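Side-chain contacts in folylpolyglutamate synthase (FolC) (PDB 6K8C), which probably uses ATP to add glutamate to dihydropteroate, forming dihydrofolate, and then to lengthen the glutamate tail of tetrahydrofolates: residues Lys36-Ala41 / Leu128-Ala133; Asp229-Tyr234 / Phe239-Leu244; Tyr312-Tyr315 / Asp319-Leu322. All coordinates share one frame; numbering follows the deposited sequence.

How the contacts relate
All three are buried contacts, and they illustrate how side chains join helices and loops of an ATP-dependent ligase built of Mur ligase-type domains. They share no element. Contact 1 pairs helices 28-41 and 121-132 across a long stretch of chain; contact 2 joins the successive helices 225-234 and 241-254; contact 3 closes the turn from strand 308-312 into helix 320-327, in the glutamate ligase domain. The centres of contacts 1 and 3 lie about 40 Å apart, on opposite sides of the chain's centre. Their chemistry differs: sulfur against an aromatic edge, then mainly apolar packing, then a small methyl beside a tyrosine hydroxyl and a thiol.

Contact 1: residues Lys36-Ala41 / Leu128-Ala133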
ATOM      1  N   LYS A  36     -15.499   2.096  20.044  1.00 31.94           N
ATOM      2  CA  LYS A  36     -15.813   1.926  21.461  1.00 39.19           C
ATOM      3  C   LYS A  36     -16.829   0.808  21.660  1.00 37.03           C
ATOM      4  O   LYS A  36     -16.674  -0.037  22.550  1.00 37.24           O
ATOM      5  CB  LYS A  36     -16.330   3.241  22.045  1.00 42.51           C
ATOM      6  CG  LYS A  36     -15.733   3.600  23.401  1.00 59.23           C
ATOM      7  CD  LYS A  36     -14.360   4.258  23.252  1.00 78.65           C
ATOM      8  CE  LYS A  36     -13.851   4.808  24.581  1.00 73.75           C
ATOM      9  NZ  LYS A  36     -12.851   5.897  24.392  1.00 68.55           N
ATOM     10  N   ASP A  37     -17.870   0.780  20.821  1.00 32.64           N
ATOM     11  CA  ASP A  37     -18.847  -0.305  20.883  1.00 36.76           C
ATOM     12  C   ASP A  37     -18.207  -1.646  20.564  1.00 37.34           C
ATOM     13  O   ASP A  37     -18.532  -2.661  21.192  1.00 33.98           O
ATOM     14  CB  ASP A  37     -19.997  -0.038  19.914  1.00 40.73           C
ATOM     15  CG  ASP A  37     -20.879   1.104  20.356  1.00 49.88           C
ATOM     16  OD1 ASP A  37     -20.588   1.715  21.405  1.00 42.74           O
ATOM     17  OD2 ASP A  37     -21.867   1.388  19.647  1.00 45.41           O
ATOM     18  N   PHE A  38     -17.308  -1.678  19.575  1.00 33.90           N
ATOM     19  CA  PHE A  38     -16.628  -2.925  19.239  1.00 30.75           C
ATOM     20  C   PHE A  38     -15.864  -3.470  20.439  1.00 27.42           C
ATOM     21  O   PHE A  38     -15.926  -4.669  20.739  1.00 38.49           O
ATOM     22  CB  PHE A  38     -15.669  -2.724  18.056  1.00 34.68           C
ATOM     23  CG  PHE A  38     -14.722  -3.878  17.857  1.00 29.50           C
ATOM     24  CD1 PHE A  38     -15.101  -4.978  17.108  1.00 31.15           C
ATOM     25  CD2 PHE A  38     -13.474  -3.882  18.457  1.00 33.55           C
ATOM     26  CE1 PHE A  38     -14.248  -6.049  16.942  1.00 36.27           C
ATOM     27  CE2 PHE A  38     -12.618  -4.952  18.300  1.00 30.40           C
ATOM     28  CZ  PHE A  38     -12.999  -6.034  17.535  1.00 33.18           C
ATOM     29  N   LYS A  39     -15.110  -2.603  21.119  1.00 33.90           N
ATOM     30  CA  LYS A  39     -14.287  -3.062  22.232  1.00 37.59           C
ATOM     31  C   LYS A  39     -15.157  -3.583  23.371  1.00 42.84           C
ATOM     32  O   LYS A  39     -14.854  -4.619  23.973  1.00 40.13           O
ATOM     33  CB  LYS A  39     -13.379  -1.932  22.710  1.00 40.36           C
ATOM     34  CG  LYS A  39     -12.144  -1.709  21.831  1.00 40.95           C
ATOM     35  CD  LYS A  39     -11.230  -0.659  22.432  1.00 42.11           C
ATOM     36  CE  LYS A  39     -11.908   0.696  22.499  1.00 41.72           C
ATOM     37  NZ  LYS A  39     -11.028   1.728  23.109  1.00 56.87           N
ATOM     38  N   ASN A  40     -16.259  -2.887  23.658  1.00 39.46           N
ATOM     39  CA  ASN A  40     -17.216  -3.379  24.645  1.00 52.21           C
ATOM     40  C   ASN A  40     -17.773  -4.739  24.239  1.00 43.74           C
ATOM     41  O   ASN A  40     -17.766  -5.688  25.032  1.00 48.63           O
ATOM     42  CB  ASN A  40     -18.353  -2.369  24.826  1.00 45.64           C
ATOM     43  CG  ASN A  40     -17.971  -1.201  25.729  1.00 49.52           C
ATOM     44  OD1 ASN A  40     -17.099  -1.318  26.594  1.00 57.83           O
ATOM     45  ND2 ASN A  40     -18.644  -0.072  25.543  1.00 59.00           N
ATOM     46  N   ALA A  41     -18.251  -4.858  22.997  1.00 40.16           N
ATOM     47  CA  ALA A  41     -18.902  -6.097  22.582  1.00 38.94           C
ATOM     48  C   ALA A  41     -17.913  -7.229  22.357  1.00 41.26           C
ATOM     49  O   ALA A  41     -18.288  -8.401  22.457  1.00 36.08           O
ATOM     50  CB  ALA A  41     -19.722  -5.870  21.310  1.00 42.89           C
ATOM     51  N   LEU A 128     -12.556  -5.696  10.696  1.00 22.89           N
ATOM     52  CA  LEU A 128     -12.164  -7.040  10.295  1.00 24.78           C
ATOM     53  C   LEU A 128     -10.691  -7.294  10.603  1.00 26.70           C
ATOM     54  O   LEU A 128     -10.321  -8.383  11.060  1.00 28.07           O
ATOM     55  CB  LEU A 128     -12.448  -7.251   8.807  1.00 24.98           C
ATOM     56  CG  LEU A 128     -13.907  -7.447   8.386  1.00 25.10           C
ATOM     57  CD1 LEU A 128     -14.023  -7.406   6.871  1.00 28.15           C
ATOM     58  CD2 LEU A 128     -14.458  -8.753   8.943  1.00 27.57           C
ATOM     59  N   ALA A 129      -9.836  -6.297  10.365  1.00 25.65           N
ATOM     60  CA  ALA A 129      -8.419  -6.449  10.683  1.00 24.49           C
ATOM     61  C   ALA A 129      -8.211  -6.679  12.176  1.00 27.06           C
ATOM     62  O   ALA A 129      -7.434  -7.554  12.575  1.00 26.08           O
ATOM     63  CB  ALA A 129      -7.635  -5.220  10.211  1.00 24.21           C
ATOM     64  N   VAL A 130      -8.898  -5.902  13.017  1.00 24.09           N
ATOM     65  CA  VAL A 130      -8.752  -6.067  14.462  1.00 23.89           C
ATOM     66  C   VAL A 130      -9.256  -7.437  14.895  1.00 32.06           C
ATOM     67  O   VAL A 130      -8.649  -8.091  15.753  1.00 31.00           O
ATOM     68  CB  VAL A 130      -9.479  -4.938  15.211  1.00 30.70           C
ATOM     69  CG1 VAL A 130      -9.323  -5.115  16.730  1.00 34.58           C
ATOM     70  CG2 VAL A 130      -8.965  -3.585  14.762  1.00 32.95           C
ATOM     71  N   MET A 131     -10.372  -7.893  14.316  1.00 27.74           N
ATOM     72  CA  MET A 131     -10.885  -9.222  14.642  1.00 28.68           C
ATOM     73  C   MET A 131      -9.880 -10.300  14.257  1.00 41.56           C
ATOM     74  O   MET A 131      -9.612 -11.230  15.030  1.00 32.64           O
ATOM     75  CB  MET A 131     -12.222  -9.463  13.934  1.00 33.16           C
ATOM     76  CG  MET A 131     -13.422  -8.836  14.621  1.00 42.98           C
ATOM     77  SD  MET A 131     -13.817  -9.605  16.210  1.00 38.90           S
ATOM     78  CE  MET A 131     -14.245 -11.261  15.685  1.00 38.62           C
ATOM     79  N   LEU A 132      -9.305 -10.183  13.059  1.00 29.30           N
ATOM     80  CA  LEU A 132      -8.345 -11.171  12.589  1.00 33.64           C
ATOM     81  C   LEU A 132      -7.056 -11.163  13.396  1.00 30.96           C
ATOM     82  O   LEU A 132      -6.368 -12.188  13.437  1.00 29.43           O
ATOM     83  CB  LEU A 132      -8.029 -10.928  11.117  1.00 31.62           C
ATOM     84  CG  LEU A 132      -9.170 -11.199  10.144  1.00 34.89           C
ATOM     85  CD1 LEU A 132      -8.804 -10.705   8.755  1.00 28.84           C
ATOM     86  CD2 LEU A 132      -9.503 -12.678  10.122  1.00 33.08           C
ATOM     87  N   ALA A 133      -6.717 -10.042  14.035  1.00 29.49           N
ATOM     88  CA  ALA A 133      -5.467  -9.900  14.775  1.00 36.19           C
ATOM     89  C   ALA A 133      -5.638 -10.122  16.274  1.00 33.67           C
ATOM     90  O   ALA A 133      -4.732  -9.784  17.044  1.00 32.23           O
ATOM     91  CB  ALA A 133      -4.859  -8.518  14.521  1.00 28.17           C
TER
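The sulfur of Met131 lies against the edge of the Phe38 ring, and no hydrogen bond crosses between 36-41 and 128-133. Met131 SD lies near the plane of the ring, 81° off its normal, and comes within 3.7 Å of Phe38 CE1. It is 4.9 Å from the ring centroid, so the sulfur meets ring hydrogens and not the pi face. Phe38 CE1 also receives Met131 CG at 3.7 Å, and the methionine thus touches one flank of the ring with two consecutive atoms. The bend at chi2 (-68°) keeps the sulfur close to its own helix, and a second bend at chi3 turns the terminal methyl away from the ring.

The other flank of the ring belongs to Val130. Its CG1 methyl approaches Phe38 CE2 obliquely at 3.7 Å. The far corner of the ring, Phe38 CZ, is shared, with Val130 CG1 and Met131 SD each 3.9 Å away. With CG anti to the backbone N (chi1 167°), Phe38 spans the gap between two backbones whose nearest CA atoms, those of Phe38 and Met131, are 9.7 Å apart, and its distal rim is wedged between neighbouring side chains of one helical turn.

The ring has aromatic company of its own. The Phe42 ring meets it only slightly tilted, Phe43 stands edge-to-face to it, and Phe115 of helix 114-118 touches it as well. Helix 121-132 meanwhile uses Ala129 and Leu132 to pack on strand 76-79 of the central sheet, so this contact lays helix 28-41 against a helix that itself covers the sheet of the P-loop-type middle domain. At its heart is a Met-aromatic contact of the edge-on kind, beside a cluster of aromatic rings where helix 28-41 meets helix 121-132.

Contact 2: residues Asp229-Tyr234 / Phe239-Leu244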
ATOM      1  N   ASP A 229      23.051  -5.140   0.224  1.00 31.20           N
ATOM      2  CA  ASP A 229      23.312  -6.535  -0.117  1.00 32.14           C
ATOM      3  C   ASP A 229      22.013  -7.312  -0.278  1.00 38.35           C
ATOM      4  O   ASP A 229      21.861  -8.101  -1.219  1.00 32.85           O
ATOM      5  CB  ASP A 229      24.188  -7.175   0.959  1.00 29.82           C
ATOM      6  CG  ASP A 229      25.634  -6.704   0.891  1.00 43.94           C
ATOM      7  OD1 ASP A 229      25.979  -5.980  -0.061  1.00 38.81           O
ATOM      8  OD2 ASP A 229      26.421  -7.055   1.790  1.00 39.65           O
ATOM      9  N   TYR A 230      21.062  -7.098   0.632  1.00 28.56           N
ATOM     10  CA  TYR A 230      19.772  -7.771   0.532  1.00 29.51           C
ATOM     11  C   TYR A 230      19.066  -7.412  -0.769  1.00 28.93           C
ATOM     12  O   TYR A 230      18.539  -8.288  -1.465  1.00 33.68           O
ATOM     13  CB  TYR A 230      18.908  -7.407   1.742  1.00 29.05           C
ATOM     14  CG  TYR A 230      17.457  -7.822   1.618  1.00 29.63           C
ATOM     15  CD1 TYR A 230      17.051  -9.106   1.952  1.00 28.63           C
ATOM     16  CD2 TYR A 230      16.496  -6.928   1.166  1.00 26.32           C
ATOM     17  CE1 TYR A 230      15.717  -9.490   1.839  1.00 30.97           C
ATOM     18  CE2 TYR A 230      15.165  -7.298   1.056  1.00 28.07           C
ATOM     19  CZ  TYR A 230      14.782  -8.579   1.384  1.00 27.18           C
ATOM     20  OH  TYR A 230      13.453  -8.942   1.273  1.00 31.22           O
ATOM     21  N   ILE A 231      19.062  -6.126  -1.124  1.00 29.51           N
ATOM     22  CA  ILE A 231      18.374  -5.692  -2.337  1.00 30.75           C
ATOM     23  C   ILE A 231      19.027  -6.297  -3.578  1.00 38.81           C
ATOM     24  O   ILE A 231      18.339  -6.766  -4.492  1.00 37.62           O
ATOM     25  CB  ILE A 231      18.334  -4.153  -2.412  1.00 34.49           C
ATOM     26  CG1 ILE A 231      17.481  -3.574  -1.277  1.00 31.18           C
ATOM     27  CG2 ILE A 231      17.779  -3.705  -3.750  1.00 41.58           C
ATOM     28  CD1 ILE A 231      16.000  -3.899  -1.388  1.00 38.60           C
ATOM     29  N   GLU A 232      20.362  -6.296  -3.635  1.00 37.25           N
ATOM     30  CA  GLU A 232      21.039  -6.820  -4.820  1.00 42.50           C
ATOM     31  C   GLU A 232      20.892  -8.335  -4.921  1.00 42.90           C
ATOM     32  O   GLU A 232      20.701  -8.876  -6.016  1.00 46.49           O
ATOM     33  CB  GLU A 232      22.523  -6.440  -4.809  1.00 38.53           C
ATOM     34  CG  GLU A 232      22.869  -4.954  -4.618  1.00 51.36           C
ATOM     35  CD  GLU A 232      21.787  -3.981  -5.072  1.00 72.50           C
ATOM     36  OE1 GLU A 232      21.384  -3.125  -4.249  1.00 54.57           O
ATOM     37  OE2 GLU A 232      21.360  -4.048  -6.247  1.00 66.95           O
ATOM     38  N   ARG A 233      20.979  -9.031  -3.786  1.00 40.09           N
ATOM     39  CA  ARG A 233      20.913 -10.489  -3.777  1.00 46.03           C
ATOM     40  C   ARG A 233      19.607 -11.009  -4.371  1.00 47.84           C
ATOM     41  O   ARG A 233      19.588 -12.082  -4.983  1.00 49.39           O
ATOM     42  CB  ARG A 233      21.113 -10.981  -2.343  1.00 48.82           C
ATOM     43  CG  ARG A 233      20.542 -12.341  -1.998  1.00 53.38           C
ATOM     44  CD  ARG A 233      20.483 -12.495  -0.484  1.00 41.04           C
ATOM     45  NE  ARG A 233      21.558 -11.745   0.165  1.00 49.75           N
ATOM     46  CZ  ARG A 233      21.466 -11.182   1.367  1.00 51.40           C
ATOM     47  NH1 ARG A 233      22.501 -10.519   1.866  1.00 45.52           N
ATOM     48  NH2 ARG A 233      20.342 -11.274   2.070  1.00 44.75           N
ATOM     49  N   TYR A 234      18.517 -10.256  -4.237  1.00 43.02           N
ATOM     50  CA  TYR A 234      17.211 -10.683  -4.726  1.00 43.74           C
ATOM     51  C   TYR A 234      16.701  -9.839  -5.888  1.00 43.13           C
ATOM     52  O   TYR A 234      15.552 -10.026  -6.316  1.00 47.52           O
ATOM     53  CB  TYR A 234      16.194 -10.675  -3.582  1.00 36.90           C
ATOM     54  CG  TYR A 234      16.471 -11.739  -2.549  1.00 42.64           C
ATOM     55  CD1 TYR A 234      16.537 -13.079  -2.913  1.00 37.11           C
ATOM     56  CD2 TYR A 234      16.679 -11.408  -1.213  1.00 41.91           C
ATOM     57  CE1 TYR A 234      16.795 -14.058  -1.982  1.00 37.92           C
ATOM     58  CE2 TYR A 234      16.937 -12.383  -0.271  1.00 47.72           C
ATOM     59  CZ  TYR A 234      16.993 -13.709  -0.661  1.00 47.03           C
ATOM     60  OH  TYR A 234      17.251 -14.693   0.265  1.00 51.94           O
ATOM     61  N   PHE A 239      11.671  -1.947  -5.097  1.00 30.49           N
ATOM     62  CA  PHE A 239      11.393  -1.297  -3.823  1.00 34.72           C
ATOM     63  C   PHE A 239      12.568  -0.419  -3.409  1.00 35.15           C
ATOM     64  O   PHE A 239      13.723  -0.846  -3.483  1.00 36.82           O
ATOM     65  CB  PHE A 239      11.096  -2.339  -2.746  1.00 31.16           C
ATOM     66  CG  PHE A 239      10.020  -3.309  -3.134  1.00 31.16           C
ATOM     67  CD1 PHE A 239       8.693  -2.918  -3.154  1.00 37.06           C
ATOM     68  CD2 PHE A 239      10.339  -4.608  -3.492  1.00 34.40           C
ATOM     69  CE1 PHE A 239       7.693  -3.812  -3.512  1.00 33.39           C
ATOM     70  CE2 PHE A 239       9.344  -5.505  -3.856  1.00 45.06           C
ATOM     71  CZ  PHE A 239       8.021  -5.103  -3.866  1.00 37.20           C
ATOM     72  N   LEU A 240      12.262   0.806  -2.984  1.00 32.29           N
ATOM     73  CA  LEU A 240      13.292   1.723  -2.510  1.00 35.46           C
ATOM     74  C   LEU A 240      14.016   1.136  -1.308  1.00 38.52           C
ATOM     75  O   LEU A 240      13.385   0.672  -0.354  1.00 30.40           O
ATOM     76  CB  LEU A 240      12.674   3.069  -2.133  1.00 41.74           C
ATOM     77  CG  LEU A 240      12.457   4.111  -3.229  1.00 57.14           C
ATOM     78  CD1 LEU A 240      11.679   5.300  -2.680  1.00 62.49           C
ATOM     79  CD2 LEU A 240      13.791   4.557  -3.812  1.00 46.55           C
ATOM     80  N   ALA A 241      15.348   1.167  -1.354  1.00 33.74           N
ATOM     81  CA  ALA A 241      16.135   0.646  -0.242  1.00 26.01           C
ATOM     82  C   ALA A 241      15.800   1.370   1.057  1.00 24.96           C
ATOM     83  O   ALA A 241      15.783   0.754   2.127  1.00 26.49           O
ATOM     84  CB  ALA A 241      17.629   0.759  -0.556  1.00 28.64           C
ATOM     85  N   MET A 242      15.505   2.671   0.979  1.00 23.80           N
ATOM     86  CA  MET A 242      15.185   3.430   2.188  1.00 29.30           C
ATOM     87  C   MET A 242      13.946   2.883   2.893  1.00 25.64           C
ATOM     88  O   MET A 242      13.832   2.988   4.123  1.00 25.03           O
ATOM     89  CB  MET A 242      14.995   4.906   1.843  1.00 26.65           C
ATOM     90  CG  MET A 242      14.782   5.816   3.053  1.00 33.76           C
ATOM     91  SD  MET A 242      16.190   5.896   4.192  1.00 40.61           S
ATOM     92  CE  MET A 242      17.541   6.017   3.051  1.00 28.72           C
ATOM     93  N   ASN A 243      13.019   2.282   2.145  1.00 26.19           N
ATOM     94  CA  ASN A 243      11.841   1.693   2.780  1.00 27.86           C
ATOM     95  C   ASN A 243      12.240   0.580   3.735  1.00 26.97           C
ATOM     96  O   ASN A 243      11.688   0.470   4.838  1.00 25.87           O
ATOM     97  CB  ASN A 243      10.864   1.187   1.717  1.00 26.21           C
ATOM     98  CG  ASN A 243      10.197   2.321   0.954  1.00 25.40           C
ATOM     99  OD1 ASN A 243      10.223   3.467   1.389  1.00 32.76           O
ATOM    100  ND2 ASN A 243       9.595   2.002  -0.185  1.00 26.44           N
ATOM    101  N   LEU A 244      13.221  -0.240   3.347  1.00 23.99           N
ATOM    102  CA  LEU A 244      13.702  -1.282   4.246  1.00 28.65           C
ATOM    103  C   LEU A 244      14.491  -0.694   5.410  1.00 20.87           C
ATOM    104  O   LEU A 244      14.413  -1.206   6.534  1.00 25.05           O
ATOM    105  CB  LEU A 244      14.549  -2.303   3.480  1.00 31.11           C
ATOM    106  CG  LEU A 244      15.161  -3.455   4.298  1.00 33.08           C
ATOM    107  CD1 LEU A 244      14.105  -4.308   5.046  1.00 27.55           C
ATOM    108  CD2 LEU A 244      16.016  -4.345   3.407  1.00 33.04           C
TER
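With CG anti to the backbone N in both Tyr230 (chi1 169°) and Leu244 (chi1 179°), the two side chains extend from their helices and meet at about a right angle. Leu244 does the touching with one branch: its CD2 methyl comes 3.5 Å from Tyr230 CD2 and 3.9 Å from Tyr230 CE2, approaching the ring obliquely along one flank. The phenol end is held separately, because Tyr230 OH hydrogen-bonds to the carbonyl of Lys267, which anchors the ring's far end while the leucine packs nearer its root.

One residue on, Ile231 contributes much of the buried surface, though at longer range. Its CG1 is 4.4 Å from Ala241 CB, and its CD1 ends 4.3 Å from Phe239 O, in the segment leading into the second helix.

Behind these groups, Leu244 also rests on Phe64 of helix 58-70, while Phe239 touches Ser60, part of the glycine-rich sequence at the start of that helix. A bound citrate, probably from the crystallisation liquor, lies close to the Phe239 side chain. This is a short helix-loop-helix connection with an apolar interface, beside the P-loop of a Mur ligase middle domain.

Contact 3: residues Tyr312-Tyr315 / Asp319-Leu322; sequences YNCY and DAFL
Tyr312 and Cys314 point the same way, toward Ala320, as alternate residues of an extended chain do, and the alanine methyl sits against the ends of both. Tyr312 reaches farther: with CG anti to the backbone N (chi1 177°), the ring stands out from the strand end and brings OH to 3.4 Å from Ala320 CB. Cys314 is shorter, its SG 3.6 Å from Ala320 CB. The thiol lies alongside the hydroxyl, Cys314 SG and Tyr312 OH being 3.3 Å apart, and at the first turn of the helix the alanine methyl meets both groups. Tyr312 OH also hydrogen-bonds with His288 NE2, which fixes the end of the ring next to the helix start.

Asn313, between the two, faces elsewhere. Its OD1 accepts from Cys314 N at 3.0 Å in a bent bond between neighbouring residues (142° at the hydrogen), and its ND2 donates to the Leu337 carbonyl, which ties this extended piece of chain to the neighbouring loop.

Asp319 points away from the 312-315 segment, and its carboxylate lies over the first turn of the helix. Leu322 N reaches Asp319 OD1 from above the carboxylate plane at 3.2 Å, in a nearly straight bond (168°). This is an N-cap at the loop-to-helix junction of a beta-alpha-beta crossover, in which helix 320-327 links the neighbouring parallel strands 308-312 and 331-336 of the glutamate ligase domain.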
ATOM      1  N   TYR A 312      -1.737   1.532 -20.064  1.00 30.75           N
ATOM      2  CA  TYR A 312      -1.302   2.633 -19.217  1.00 29.02           C
ATOM      3  C   TYR A 312      -2.375   3.701 -19.067  1.00 35.26           C
ATOM      4  O   TYR A 312      -3.081   4.038 -20.023  1.00 30.51           O
ATOM      5  CB  TYR A 312      -0.027   3.267 -19.804  1.00 32.15           C
ATOM      6  CG  TYR A 312       0.495   4.480 -19.063  1.00 31.85           C
ATOM      7  CD1 TYR A 312       1.362   4.339 -17.984  1.00 30.53           C
ATOM      8  CD2 TYR A 312       0.133   5.766 -19.449  1.00 34.27           C
ATOM      9  CE1 TYR A 312       1.848   5.449 -17.305  1.00 31.13           C
ATOM     10  CE2 TYR A 312       0.609   6.876 -18.775  1.00 38.44           C
ATOM     11  CZ  TYR A 312       1.468   6.713 -17.705  1.00 39.03           C
ATOM     12  OH  TYR A 312       1.946   7.816 -17.032  1.00 33.20           O
ATOM     13  N   ASN A 313      -2.472   4.233 -17.852  1.00 32.86           N
ATOM     14  CA  ASN A 313      -3.054   5.541 -17.591  1.00 38.87           C
ATOM     15  C   ASN A 313      -2.441   6.041 -16.290  1.00 33.29           C
ATOM     16  O   ASN A 313      -1.755   5.297 -15.588  1.00 40.33           O
ATOM     17  CB  ASN A 313      -4.585   5.489 -17.517  1.00 37.01           C
ATOM     18  CG  ASN A 313      -5.237   6.733 -18.099  1.00 45.05           C
ATOM     19  OD1 ASN A 313      -4.623   7.800 -18.162  1.00 39.64           O
ATOM     20  ND2 ASN A 313      -6.490   6.604 -18.519  1.00 43.70           N
ATOM     21  N   CYS A 314      -2.680   7.309 -15.966  1.00 38.20           N
ATOM     22  CA  CYS A 314      -2.113   7.841 -14.732  1.00 47.17           C
ATOM     23  C   CYS A 314      -2.953   9.006 -14.227  1.00 42.88           C
ATOM     24  O   CYS A 314      -3.784   9.566 -14.944  1.00 46.03           O
ATOM     25  CB  CYS A 314      -0.657   8.270 -14.930  1.00 39.32           C
ATOM     26  SG  CYS A 314      -0.462   9.807 -15.840  1.00 50.22           S
ATOM     27  N   TYR A 315      -2.719   9.357 -12.966  1.00 44.25           N
ATOM     28  CA  TYR A 315      -3.387  10.486 -12.345  1.00 55.97           C
ATOM     29  C   TYR A 315      -2.735  11.792 -12.800  1.00 61.06           C
ATOM     30  O   TYR A 315      -1.634  11.804 -13.362  1.00 54.06           O
ATOM     31  CB  TYR A 315      -3.348  10.352 -10.820  1.00 53.22           C
ATOM     32  CG  TYR A 315      -4.229   9.241 -10.290  1.00 48.71           C
ATOM     33  CD1 TYR A 315      -5.597   9.231 -10.544  1.00 49.81           C
ATOM     34  CD2 TYR A 315      -3.690   8.194  -9.546  1.00 46.39           C
ATOM     35  CE1 TYR A 315      -6.407   8.215 -10.066  1.00 48.26           C
ATOM     36  CE2 TYR A 315      -4.492   7.174  -9.063  1.00 51.19           C
ATOM     37  CZ  TYR A 315      -5.848   7.190  -9.325  1.00 45.11           C
ATOM     38  OH  TYR A 315      -6.646   6.174  -8.847  1.00 48.47           O
ATOM     39  N   ASP A 319       4.273  12.524 -12.789  1.00 54.05           N
ATOM     40  CA  ASP A 319       5.181  12.898 -13.873  1.00 54.51           C
ATOM     41  C   ASP A 319       5.105  11.824 -14.953  1.00 42.65           C
ATOM     42  O   ASP A 319       5.987  10.974 -15.100  1.00 40.45           O
ATOM     43  CB  ASP A 319       6.600  13.074 -13.347  1.00 49.66           C
ATOM     44  CG  ASP A 319       7.536  13.705 -14.369  1.00 50.51           C
ATOM     45  OD1 ASP A 319       7.145  13.841 -15.549  1.00 47.43           O
ATOM     46  OD2 ASP A 319       8.671  14.060 -13.986  1.00 52.62           O
ATOM     47  N   ALA A 320       4.020  11.877 -15.729  1.00 37.81           N
ATOM     48  CA  ALA A 320       3.809  10.885 -16.777  1.00 39.68           C
ATOM     49  C   ALA A 320       4.924  10.924 -17.813  1.00 38.40           C
ATOM     50  O   ALA A 320       5.369   9.875 -18.294  1.00 30.02           O
ATOM     51  CB  ALA A 320       2.454  11.109 -17.445  1.00 40.90           C
ATOM     52  N   PHE A 321       5.392  12.125 -18.162  1.00 33.24           N
ATOM     53  CA  PHE A 321       6.413  12.260 -19.195  1.00 35.24           C
ATOM     54  C   PHE A 321       7.663  11.462 -18.842  1.00 27.16           C
ATOM     55  O   PHE A 321       8.154  10.663 -19.647  1.00 31.14           O
ATOM     56  CB  PHE A 321       6.755  13.741 -19.403  1.00 30.86           C
ATOM     57  CG  PHE A 321       7.925  13.967 -20.308  1.00 35.19           C
ATOM     58  CD1 PHE A 321       7.754  14.005 -21.683  1.00 32.16           C
ATOM     59  CD2 PHE A 321       9.201  14.141 -19.789  1.00 37.16           C
ATOM     60  CE1 PHE A 321       8.826  14.212 -22.523  1.00 37.74           C
ATOM     61  CE2 PHE A 321      10.280  14.342 -20.627  1.00 35.21           C
ATOM     62  CZ  PHE A 321      10.094  14.377 -21.994  1.00 34.20           C
ATOM     63  N   LEU A 322       8.195  11.671 -17.637  1.00 29.14           N
ATOM     64  CA  LEU A 322       9.435  11.007 -17.252  1.00 31.38           C
ATOM     65  C   LEU A 322       9.258   9.494 -17.190  1.00 29.03           C
ATOM     66  O   LEU A 322      10.129   8.740 -17.640  1.00 30.28           O
ATOM     67  CB  LEU A 322       9.915  11.549 -15.907  1.00 35.34           C
ATOM     68  CG  LEU A 322      11.238  10.993 -15.379  1.00 36.80           C
ATOM     69  CD1 LEU A 322      12.305  11.057 -16.460  1.00 38.08           C
ATOM     70  CD2 LEU A 322      11.673  11.749 -14.129  1.00 35.56           C
TER